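Local coordinates for PBP domain-containing protein (Vibrio parahaemolyticus, PDB 3MUQ) that is of unknown function but, as a predicted secreted member of the periplasmic binding protein superfamily, probably captures a small ligand between two lobes, at residues E5-A10 with D54-M59. Numbering follows the deposited sequence.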
loop_
_atom_site.group_PDB
_atom_site.type_symbol
_atom_site.label_atom_id
_atom_site.label_comp_id
_atom_site.label_asym_id
_atom_site.label_seq_id
_atom_site.Cartn_x
_atom_site.Cartn_y
_atom_site.Cartn_z
ATOM N N GLU A 5 -24.841 2.140 11.163
ATOM C CA GLU A 5 -23.831 3.024 11.744
ATOM C C GLU A 5 -23.060 3.805 10.670
ATOM O O GLU A 5 -22.484 3.230 9.739
ATOM C CB GLU A 5 -22.896 2.231 12.647
ATOM C CG GLU A 5 -22.967 2.678 14.083
ATOM C CD GLU A 5 -22.480 4.084 14.218
ATOM O OE1 GLU A 5 -21.599 4.440 13.412
ATOM O OE2 GLU A 5 -22.966 4.822 15.104
ATOM N N HIS A 6 -23.065 5.126 10.791
ATOM C CA HIS A 6 -22.721 5.958 9.646
ATOM C C HIS A 6 -21.362 6.633 9.744
ATOM O O HIS A 6 -21.003 7.194 10.776
ATOM C CB HIS A 6 -23.846 6.956 9.357
ATOM C CG HIS A 6 -25.089 6.305 8.835
ATOM N ND1 HIS A 6 -25.343 6.157 7.484
ATOM C CD2 HIS A 6 -26.129 5.724 9.480
ATOM C CE1 HIS A 6 -26.495 5.531 7.322
ATOM N NE2 HIS A 6 -26.992 5.257 8.517
ATOM N N VAL A 7 -20.599 6.525 8.662
ATOM C CA VAL A 7 -19.264 7.085 8.598
ATOM C C VAL A 7 -19.249 8.102 7.469
ATOM O O VAL A 7 -19.588 7.779 6.342
ATOM C CB VAL A 7 -18.213 5.994 8.295
ATOM C CG1 VAL A 7 -16.812 6.600 8.303
ATOM C CG2 VAL A 7 -18.324 4.833 9.302
ATOM N N ARG A 8 -18.886 9.337 7.775
ATOM C CA ARG A 8 -18.835 10.374 6.763
ATOM C C ARG A 8 -17.395 10.579 6.302
ATOM O O ARG A 8 -16.511 10.851 7.119
ATOM C CB ARG A 8 -19.428 11.678 7.315
ATOM C CG ARG A 8 -20.864 11.536 7.785
ATOM C CD ARG A 8 -21.431 12.857 8.295
ATOM N NE ARG A 8 -20.783 13.310 9.521
ATOM C CZ ARG A 8 -20.474 12.516 10.539
ATOM N NH1 ARG A 8 -20.773 11.219 10.486
ATOM N NH2 ARG A 8 -19.863 13.021 11.611
ATOM N N LEU A 9 -17.181 10.445 4.992
ATOM C CA LEU A 9 -15.873 10.598 4.363
ATOM C C LEU A 9 -15.859 11.823 3.468
ATOM O O LEU A 9 -16.679 11.932 2.558
ATOM C CB LEU A 9 -15.561 9.369 3.484
ATOM C CG LEU A 9 -14.311 9.480 2.603
ATOM C CD1 LEU A 9 -13.024 9.564 3.468
ATOM C CD2 LEU A 9 -14.233 8.325 1.601
ATOM N N ALA A 10 -14.937 12.749 3.720
ATOM C CA ALA A 10 -14.698 13.834 2.767
ATOM C C ALA A 10 -13.586 13.403 1.825
ATOM O O ALA A 10 -12.537 12.909 2.268
ATOM C CB ALA A 10 -14.315 15.153 3.489
ATOM N N ASP A 54 -16.984 18.286 10.450
ATOM C CA ASP A 54 -18.216 17.993 9.719
ATOM C C ASP A 54 -18.263 16.521 9.317
ATOM O O ASP A 54 -19.344 15.979 9.099
ATOM C CB ASP A 54 -18.331 18.829 8.428
ATOM C CG ASP A 54 -18.170 20.320 8.654
ATOM O OD1 ASP A 54 -18.263 20.781 9.809
ATOM O OD2 ASP A 54 -17.960 21.046 7.651
ATOM N N VAL A 55 -17.084 15.901 9.177
ATOM C CA VAL A 55 -16.967 14.519 8.722
ATOM C C VAL A 55 -16.054 13.740 9.679
ATOM O O VAL A 55 -15.411 14.332 10.552
ATOM C CB VAL A 55 -16.378 14.433 7.294
ATOM C CG1 VAL A 55 -17.309 15.088 6.263
ATOM C CG2 VAL A 55 -14.982 15.052 7.251
ATOM N N ASP A 56 -15.968 12.427 9.492
ATOM C CA ASP A 56 -15.213 11.574 10.417
ATOM C C ASP A 56 -13.793 11.280 9.972
ATOM O O ASP A 56 -12.937 10.968 10.804
ATOM C CB ASP A 56 -15.949 10.262 10.648
ATOM C CG ASP A 56 -17.380 10.479 11.097
ATOM O OD1 ASP A 56 -17.580 11.210 12.088
ATOM O OD2 ASP A 56 -18.297 9.919 10.464
ATOM N N LEU A 57 -13.555 11.335 8.664
ATOM C CA LEU A 57 -12.207 11.174 8.134
ATOM C C LEU A 57 -12.121 11.733 6.719
ATOM O O LEU A 57 -13.146 12.003 6.085
ATOM C CB LEU A 57 -11.756 9.704 8.184
ATOM C CG LEU A 57 -12.256 8.723 7.105
ATOM C CD1 LEU A 57 -11.521 7.380 7.230
ATOM C CD2 LEU A 57 -13.777 8.520 7.180
ATOM N N VAL A 58 -10.896 11.904 6.226
ATOM C CA VAL A 58 -10.678 12.463 4.902
ATOM C C VAL A 58 -9.754 11.592 4.054
ATOM O O VAL A 58 -8.891 10.872 4.571
ATOM C CB VAL A 58 -10.064 13.890 4.959
ATOM C CG1 VAL A 58 -10.958 14.858 5.744
ATOM C CG2 VAL A 58 -8.680 13.829 5.561
HETATM N N MSE A 59 -9.941 11.662 2.743
HETATM C CA MSE A 59 -9.070 10.960 1.810
HETATM C C MSE A 59 -8.689 11.917 0.699
HETATM O O MSE A 59 -9.540 12.312 -0.087
HETATM C CB MSE A 59 -9.795 9.751 1.225
HETATM C CG MSE A 59 -8.984 8.982 0.173
HETATM SE SE MSE A 59 -10.022 7.534 -0.640
HETATM C CE MSE A 59 -10.380 6.475 0.980
HETATM O O HOH W 1 -20.435 16.194 12.397
#
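D56 OD2 is gripped twice by R8: the backbone N of R8 donates to it at 2.8 Å along an almost straight N-H...O line (177°), reaching the anti side of the carboxylate, and R8 NH1 closes a salt bridge to the same oxygen. Both carboxylate oxygens face the guanidinium, NH1 at OD2 and NH2 near OD1, but with 88° between planes the groups are not coplanar as in a flat bidentate pair. The arginine chain bends at chi3 (-67°), which curls the guanidinium back beside the loop, where NE donates to D54 O at 3.1 Å, the oxygen lying at the guanidinium edge and tilted somewhat out of its plane. Its face, meanwhile, lies against D56 N. OD1 accepts from the backbone N of N212, so the buried aspartate also ties in the chain leading into helix 213-224.

Here the carboxylate takes the N-H of R8 just before the strand at L57 begins, consistent with a side chain standing in for a main-chain carbonyl. R8 O accepts from D56 N at 2.9 Å and, weakly, from L57 N; beyond it regular parallel pairing takes over, with A10 N donating to L57 O and M59 N to A10 O (2.9 Å). On the L9/L57 face, L9 CD1 rests on L57 CG at 3.8 Å; on the A10/V58 face, covered by helix 43-51, A10 CB packs against V58 CG1. L9 CD1 also meets M59 CB, and A10 CB meets V55 CG2. Strand 6-12 thus lies between strands 35-41 and 57-60, all parallel and linked through helices: the alpha/beta core of a lobe, as in periplasmic binding proteins.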